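Local coordinates for protein aspartokinase (Synechocystis, PDB 3L76) that probably catalyses the ATP-dependent phosphorylation of aspartate to 4-phospho-L-aspartate, and binds lysine and threonine at its ACT domains, at residues A[255-267]-A[360-372]. Residues are numbered along the deposited sequence; the frame is centred on the assembly and turned at random.
Sequences LEIAKAVDGVEYD and IAGAGMIGRPGIA. With LYS (lysine), chain F.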
ATOM      1  N   LEU A 255     -12.229  -8.334  21.319  1.00 54.97           N
ATOM      2  CA  LEU A 255     -12.883  -9.184  20.334  1.00 60.32           C
ATOM      3  C   LEU A 255     -11.942 -10.166  19.680  1.00 68.80           C
ATOM      4  O   LEU A 255     -11.073  -9.766  18.911  1.00 52.56           O
ATOM      5  CB  LEU A 255     -13.427  -8.343  19.198  1.00 53.14           C
ATOM      6  CG  LEU A 255     -14.916  -8.139  18.996  1.00 70.70           C
ATOM      7  CD1 LEU A 255     -15.220  -7.521  17.632  1.00 54.24           C
ATOM      8  CD2 LEU A 255     -15.812  -9.317  19.366  1.00 69.97           C
ATOM      9  N   GLU A 256     -12.142 -11.450  19.951  1.00 66.96           N
ATOM     10  CA  GLU A 256     -11.446 -12.492  19.222  1.00 62.23           C
ATOM     11  C   GLU A 256     -12.117 -12.625  17.854  1.00 68.95           C
ATOM     12  O   GLU A 256     -13.323 -12.847  17.775  1.00 87.22           O
ATOM     13  CB  GLU A 256     -11.535 -13.799  19.995  1.00 74.19           C
ATOM     14  CG  GLU A 256     -10.226 -14.563  20.092  1.00100.78           C
ATOM     15  CD  GLU A 256      -9.891 -15.327  18.823  1.00115.21           C
ATOM     16  OE1 GLU A 256      -9.760 -16.568  18.898  1.00125.66           O
ATOM     17  OE2 GLU A 256      -9.761 -14.692  17.754  1.00110.99           O
ATOM     18  N   ILE A 257     -11.341 -12.483  16.781  1.00 66.69           N
ATOM     19  CA  ILE A 257     -11.909 -12.402  15.433  1.00 70.36           C
ATOM     20  C   ILE A 257     -11.671 -13.643  14.580  1.00 54.18           C
ATOM     21  O   ILE A 257     -12.077 -13.686  13.422  1.00 52.23           O
ATOM     22  CB  ILE A 257     -11.364 -11.185  14.664  1.00 80.47           C
ATOM     23  CG1 ILE A 257     -10.079 -11.541  13.920  1.00 93.29           C
ATOM     24  CG2 ILE A 257     -11.057 -10.096  15.607  1.00 85.44           C
ATOM     25  CD1 ILE A 257      -9.493 -10.384  13.153  1.00 94.00           C
ATOM     26  N   ALA A 258     -11.013 -14.645  15.150  1.00 56.40           N
ATOM     27  CA  ALA A 258     -10.730 -15.878  14.434  1.00 69.38           C
ATOM     28  C   ALA A 258     -11.137 -17.128  15.223  1.00 72.60           C
ATOM     29  O   ALA A 258     -10.619 -18.213  14.978  1.00 65.60           O
ATOM     30  CB  ALA A 258      -9.255 -15.941  14.080  1.00 56.02           C
ATOM     31  N   LYS A 259     -12.053 -16.978  16.176  1.00 59.79           N
ATOM     32  CA  LYS A 259     -12.487 -18.112  16.996  1.00 40.83           C
ATOM     33  C   LYS A 259     -13.295 -19.086  16.146  1.00 38.87           C
ATOM     34  O   LYS A 259     -14.235 -18.683  15.466  1.00 24.39           O
ATOM     35  CB  LYS A 259     -13.347 -17.628  18.167  1.00 66.71           C
ATOM     36  CG  LYS A 259     -12.642 -17.597  19.518  1.00 84.38           C
ATOM     37  CD  LYS A 259     -13.643 -17.345  20.646  1.00 86.11           C
ATOM     38  CE  LYS A 259     -14.767 -16.419  20.185  1.00 89.28           C
ATOM     39  NZ  LYS A 259     -15.724 -16.101  21.285  1.00100.81           N
ATOM     40  N   ALA A 260     -12.937 -20.365  16.175  1.00 32.84           N
ATOM     41  CA  ALA A 260     -13.722 -21.366  15.456  1.00 38.86           C
ATOM     42  C   ALA A 260     -15.074 -21.518  16.132  1.00 35.50           C
ATOM     43  O   ALA A 260     -16.094 -21.644  15.479  1.00 39.11           O
ATOM     44  CB  ALA A 260     -13.007 -22.691  15.426  1.00 45.31           C
ATOM     45  N   VAL A 261     -15.065 -21.456  17.456  1.00 38.25           N
ATOM     46  CA  VAL A 261     -16.244 -21.731  18.241  1.00 29.60           C
ATOM     47  C   VAL A 261     -16.633 -20.539  19.098  1.00 20.60           C
ATOM     48  O   VAL A 261     -15.846 -20.061  19.893  1.00 32.90           O
ATOM     49  CB  VAL A 261     -15.999 -22.957  19.140  1.00 43.54           C
ATOM     50  CG1 VAL A 261     -17.025 -23.021  20.287  1.00 27.65           C
ATOM     51  CG2 VAL A 261     -15.981 -24.225  18.293  1.00 41.50           C
ATOM     52  N   ASP A 262     -17.863 -20.079  18.922  1.00 32.85           N
ATOM     53  CA  ASP A 262     -18.425 -19.003  19.716  1.00 14.29           C
ATOM     54  C   ASP A 262     -18.973 -19.438  21.070  1.00 44.63           C
ATOM     55  O   ASP A 262     -18.919 -18.672  22.027  1.00 35.72           O
ATOM     56  CB  ASP A 262     -19.554 -18.341  18.958  1.00 34.53           C
ATOM     57  CG  ASP A 262     -19.983 -17.043  19.599  1.00 44.12           C
ATOM     58  OD1 ASP A 262     -19.112 -16.202  19.927  1.00 62.59           O
ATOM     59  OD2 ASP A 262     -21.193 -16.857  19.759  1.00 49.09           O
ATOM     60  N   GLY A 263     -19.520 -20.652  21.152  1.00 43.85           N
ATOM     61  CA  GLY A 263     -20.167 -21.073  22.378  1.00 28.00           C
ATOM     62  C   GLY A 263     -20.351 -22.557  22.580  1.00 44.03           C
ATOM     63  O   GLY A 263     -20.289 -23.333  21.642  1.00 29.61           O
ATOM     64  N   VAL A 264     -20.561 -22.944  23.834  1.00 43.77           N
ATOM     65  CA  VAL A 264     -20.871 -24.322  24.201  1.00 25.97           C
ATOM     66  C   VAL A 264     -22.306 -24.361  24.704  1.00 38.36           C
ATOM     67  O   VAL A 264     -22.742 -23.444  25.412  1.00 43.45           O
ATOM     68  CB  VAL A 264     -19.963 -24.871  25.355  1.00 28.76           C
ATOM     69  CG1 VAL A 264     -20.483 -26.199  25.824  1.00 45.66           C
ATOM     70  CG2 VAL A 264     -18.543 -25.051  24.912  1.00 35.38           C
ATOM     71  N   GLU A 265     -23.034 -25.426  24.363  1.00 30.21           N
ATOM     72  CA  GLU A 265     -24.429 -25.559  24.787  1.00 27.54           C
ATOM     73  C   GLU A 265     -24.734 -26.890  25.465  1.00 36.19           C
ATOM     74  O   GLU A 265     -24.137 -27.908  25.127  1.00 32.77           O
ATOM     75  CB  GLU A 265     -25.351 -25.332  23.605  1.00  8.40           C
ATOM     76  CG  GLU A 265     -25.285 -23.919  23.098  1.00 33.20           C
ATOM     77  CD  GLU A 265     -25.948 -23.732  21.758  1.00 27.45           C
ATOM     78  OE1 GLU A 265     -26.460 -24.714  21.211  1.00 37.66           O
ATOM     79  OE2 GLU A 265     -25.949 -22.598  21.238  1.00 47.82           O
ATOM     80  N   TYR A 266     -25.657 -26.874  26.430  1.00 29.58           N
ATOM     81  CA  TYR A 266     -26.011 -28.070  27.188  1.00 29.66           C
ATOM     82  C   TYR A 266     -27.488 -28.066  27.519  1.00 36.41           C
ATOM     83  O   TYR A 266     -27.983 -27.087  28.044  1.00 46.44           O
ATOM     84  CB  TYR A 266     -25.186 -28.171  28.473  1.00 29.66           C
ATOM     85  CG  TYR A 266     -25.729 -29.138  29.521  1.00 40.37           C
ATOM     86  CD1 TYR A 266     -25.953 -30.482  29.234  1.00 40.56           C
ATOM     87  CD2 TYR A 266     -25.984 -28.703  30.805  1.00 45.17           C
ATOM     88  CE1 TYR A 266     -26.429 -31.362  30.210  1.00 33.57           C
ATOM     89  CE2 TYR A 266     -26.456 -29.562  31.770  1.00 35.81           C
ATOM     90  CZ  TYR A 266     -26.677 -30.883  31.473  1.00 46.74           C
ATOM     91  OH  TYR A 266     -27.155 -31.721  32.451  1.00 56.42           O
ATOM     92  N   ASP A 267     -28.175 -29.170  27.219  1.00 32.93           N
ATOM     93  CA  ASP A 267     -29.617 -29.300  27.461  1.00 22.56           C
ATOM     94  C   ASP A 267     -29.939 -30.665  28.049  1.00 33.03           C
ATOM     95  O   ASP A 267     -29.848 -31.697  27.375  1.00 40.01           O
ATOM     96  CB  ASP A 267     -30.397 -29.090  26.164  1.00 33.22           C
ATOM     97  CG  ASP A 267     -31.894 -29.194  26.349  1.00 36.67           C
ATOM     98  OD1 ASP A 267     -32.365 -29.476  27.475  1.00 35.91           O
ATOM     99  OD2 ASP A 267     -32.599 -28.994  25.344  1.00 38.02           O
ATOM    100  N   ILE A 360     -21.233 -27.612  20.259  1.00 30.16           N
ATOM    101  CA  ILE A 360     -20.390 -26.447  20.041  1.00 26.64           C
ATOM    102  C   ILE A 360     -21.029 -25.681  18.905  1.00 31.51           C
ATOM    103  O   ILE A 360     -21.565 -26.268  17.964  1.00 24.39           O
ATOM    104  CB  ILE A 360     -18.947 -26.826  19.719  1.00 35.38           C
ATOM    105  CG1 ILE A 360     -18.887 -27.653  18.419  1.00 28.39           C
ATOM    106  CG2 ILE A 360     -18.335 -27.566  20.903  1.00 22.40           C
ATOM    107  CD1 ILE A 360     -17.470 -28.031  18.010  1.00 34.60           C
ATOM    108  N   ALA A 361     -21.006 -24.362  19.006  1.00 34.06           N
ATOM    109  CA  ALA A 361     -21.672 -23.531  18.021  1.00 36.21           C
ATOM    110  C   ALA A 361     -20.724 -22.422  17.604  1.00 31.05           C
ATOM    111  O   ALA A 361     -19.956 -21.923  18.421  1.00 38.91           O
ATOM    112  CB  ALA A 361     -22.942 -22.971  18.613  1.00 24.07           C
ATOM    113  N   GLY A 362     -20.765 -22.041  16.335  1.00 32.17           N
ATOM    114  CA  GLY A 362     -19.851 -21.027  15.845  1.00 28.40           C
ATOM    115  C   GLY A 362     -19.775 -20.863  14.348  1.00 38.70           C
ATOM    116  O   GLY A 362     -19.607 -21.843  13.605  1.00 31.36           O
ATOM    117  N   ALA A 363     -19.896 -19.609  13.913  1.00 27.38           N
ATOM    118  CA  ALA A 363     -19.766 -19.260  12.505  1.00 36.80           C
ATOM    119  C   ALA A 363     -18.403 -19.668  11.927  1.00 24.25           C
ATOM    120  O   ALA A 363     -18.294 -20.051  10.765  1.00 36.97           O
ATOM    121  CB  ALA A 363     -20.006 -17.792  12.323  1.00 33.41           C
ATOM    122  N   GLY A 364     -17.380 -19.615  12.768  1.00 22.35           N
ATOM    123  CA  GLY A 364     -16.017 -19.880  12.356  1.00 40.53           C
ATOM    124  C   GLY A 364     -15.721 -21.308  11.959  1.00 52.87           C
ATOM    125  O   GLY A 364     -14.582 -21.629  11.619  1.00 42.16           O
ATOM    126  N   MET A 365     -16.734 -22.169  12.001  1.00 42.52           N
ATOM    127  CA  MET A 365     -16.525 -23.583  11.699  1.00 35.13           C
ATOM    128  C   MET A 365     -16.928 -23.856  10.259  1.00 40.00           C
ATOM    129  O   MET A 365     -16.516 -24.849   9.670  1.00 34.77           O
ATOM    130  CB  MET A 365     -17.293 -24.496  12.669  1.00 34.95           C
ATOM    131  CG  MET A 365     -18.801 -24.615  12.372  1.00 38.37           C
ATOM    132  SD  MET A 365     -19.706 -25.885  13.301  1.00 40.17           S
ATOM    133  CE  MET A 365     -19.407 -25.394  15.006  1.00 26.00           C
ATOM    134  N   ILE A 366     -17.731 -22.963   9.691  1.00 28.55           N
ATOM    135  CA  ILE A 366     -18.104 -23.055   8.281  1.00 40.90           C
ATOM    136  C   ILE A 366     -16.875 -23.156   7.361  1.00 39.43           C
ATOM    137  O   ILE A 366     -16.069 -22.240   7.297  1.00 44.58           O
ATOM    138  CB  ILE A 366     -18.956 -21.846   7.851  1.00 31.81           C
ATOM    139  CG1 ILE A 366     -20.155 -21.680   8.787  1.00 34.07           C
ATOM    140  CG2 ILE A 366     -19.385 -21.978   6.397  1.00 20.36           C
ATOM    141  CD1 ILE A 366     -21.203 -20.721   8.287  1.00 40.73           C
ATOM    142  N   GLY A 367     -16.733 -24.277   6.666  1.00 37.85           N
ATOM    143  CA  GLY A 367     -15.657 -24.442   5.708  1.00 25.61           C
ATOM    144  C   GLY A 367     -14.307 -24.729   6.327  1.00 35.39           C
ATOM    145  O   GLY A 367     -13.325 -24.944   5.630  1.00 40.44           O
ATOM    146  N   ARG A 368     -14.247 -24.744   7.645  1.00 30.23           N
ATOM    147  CA  ARG A 368     -12.976 -24.920   8.330  1.00 42.68           C
ATOM    148  C   ARG A 368     -12.802 -26.335   8.893  1.00 48.35           C
ATOM    149  O   ARG A 368     -13.706 -26.874   9.515  1.00 53.86           O
ATOM    150  CB  ARG A 368     -12.842 -23.867   9.434  1.00 37.18           C
ATOM    151  CG  ARG A 368     -11.615 -24.004  10.281  1.00 36.01           C
ATOM    152  CD  ARG A 368     -11.411 -22.758  11.089  1.00 65.25           C
ATOM    153  NE  ARG A 368     -10.353 -22.930  12.071  1.00 76.69           N
ATOM    154  CZ  ARG A 368      -9.996 -21.998  12.944  1.00 72.66           C
ATOM    155  NH1 ARG A 368     -10.623 -20.825  12.958  1.00 57.83           N
ATOM    156  NH2 ARG A 368      -9.023 -22.248  13.807  1.00 60.11           N
ATOM    157  N   PRO A 369     -11.635 -26.942   8.669  1.00 52.54           N
ATOM    158  CA  PRO A 369     -11.374 -28.318   9.090  1.00 39.24           C
ATOM    159  C   PRO A 369     -11.004 -28.429  10.557  1.00 44.15           C
ATOM    160  O   PRO A 369     -10.581 -27.444  11.154  1.00 51.11           O
ATOM    161  CB  PRO A 369     -10.153 -28.716   8.243  1.00 41.37           C
ATOM    162  CG  PRO A 369     -10.036 -27.669   7.197  1.00 51.53           C
ATOM    163  CD  PRO A 369     -10.552 -26.428   7.823  1.00 46.74           C
ATOM    164  N   GLY A 370     -11.162 -29.627  11.115  1.00 42.71           N
ATOM    165  CA  GLY A 370     -10.661 -29.961  12.440  1.00 25.93           C
ATOM    166  C   GLY A 370     -11.511 -29.540  13.623  1.00 33.20           C
ATOM    167  O   GLY A 370     -11.185 -29.836  14.773  1.00 31.72           O
ATOM    168  N   ILE A 371     -12.608 -28.845  13.355  1.00 16.97           N
ATOM    169  CA  ILE A 371     -13.440 -28.358  14.447  1.00 35.09           C
ATOM    170  C   ILE A 371     -14.250 -29.490  15.101  1.00 32.56           C
ATOM    171  O   ILE A 371     -14.194 -29.701  16.314  1.00 21.77           O
ATOM    172  CB  ILE A 371     -14.377 -27.234  13.985  1.00 39.21           C
ATOM    173  CG1 ILE A 371     -13.584 -26.162  13.211  1.00 32.32           C
ATOM    174  CG2 ILE A 371     -15.151 -26.681  15.187  1.00 23.71           C
ATOM    175  CD1 ILE A 371     -12.310 -25.711  13.907  1.00 29.49           C
ATOM    176  N   ALA A 372     -14.993 -30.225  14.285  1.00 26.27           N
ATOM    177  CA  ALA A 372     -15.732 -31.379  14.763  1.00 23.21           C
ATOM    178  C   ALA A 372     -14.775 -32.362  15.427  1.00 39.58           C
ATOM    179  O   ALA A 372     -15.049 -32.910  16.509  1.00 32.91           O
ATOM    180  CB  ALA A 372     -16.489 -32.028  13.610  1.00 16.39           C
TER
HETATM  181  N   LYS F 604     -16.433 -27.933   8.550  1.00 21.46           N
HETATM  182  CA  LYS F 604     -16.225 -28.409   9.924  1.00 21.10           C
HETATM  183  C   LYS F 604     -15.117 -29.445  10.051  1.00 42.55           C
HETATM  184  O   LYS F 604     -14.731 -30.070   9.034  1.00 25.67           O
HETATM  185  CB  LYS F 604     -17.537 -28.954  10.513  1.00 26.87           C
HETATM  186  CG  LYS F 604     -18.623 -27.895  10.680  1.00 27.23           C
HETATM  187  CD  LYS F 604     -20.012 -28.493  10.849  1.00 31.58           C
HETATM  188  CE  LYS F 604     -20.646 -28.796   9.506  1.00 48.78           C
HETATM  189  NZ  LYS F 604     -21.908 -28.030   9.280  1.00 28.67           N
HETATM  190  OXT LYS F 604     -14.605 -29.652  11.181  1.00 21.86           O
HETATM  191  O   HOH W   1     -17.175 -18.633  15.252  1.00 34.50           O
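The carbonyl of A258 receives a weak hydrogen bond from R368, NH1 to O 3.3 Å, with the oxygen lying at the edge of the guanidinium and in its plane. R368 gets there because its side chain is extended from CG to NE, with CG trans to the backbone N (chi1 176°). Next along the chain, a water lies between K259 O and G364 N, accepting from the latter at 2.7 Å, where A260 and G364 bring their CA atoms to 4.1 Å. The A260 methyl sits over the centre of one guanidinium face of R368 and also meets I371, CB to CD1 3.5 Å. V261 CG2 runs alongside I371 CG2 (4.0 Å), the two side chains passing in opposite directions, and the V261 side chain crosses that of I360 at about a right angle. An alanine in place of I371 would probably open a gap beside the A260 methyl and V261 CG2, since both apolar contacts depend on the isoleucine branches. D262 N (weakly) and G263 N (3.0 Å) both donate to A361 O, while A361 N returns a bond to G263 O at 2.9 Å; two residues facing one make a classic beta bulge. The D262 carboxylate turns away to R222 and N223 of helix 215-224. E265 brings OE2 near A361 CB, its other oxygen being salt-bridged to K395. Beyond the bulge, A372 N, and more weakly I371 N, donate to OXT of the bound lysine at the start of helix 371-381; the bulged antiparallel pair 263-264 with 360-361 thus leads into the loop and helix start that bind lysine in this ACT domain.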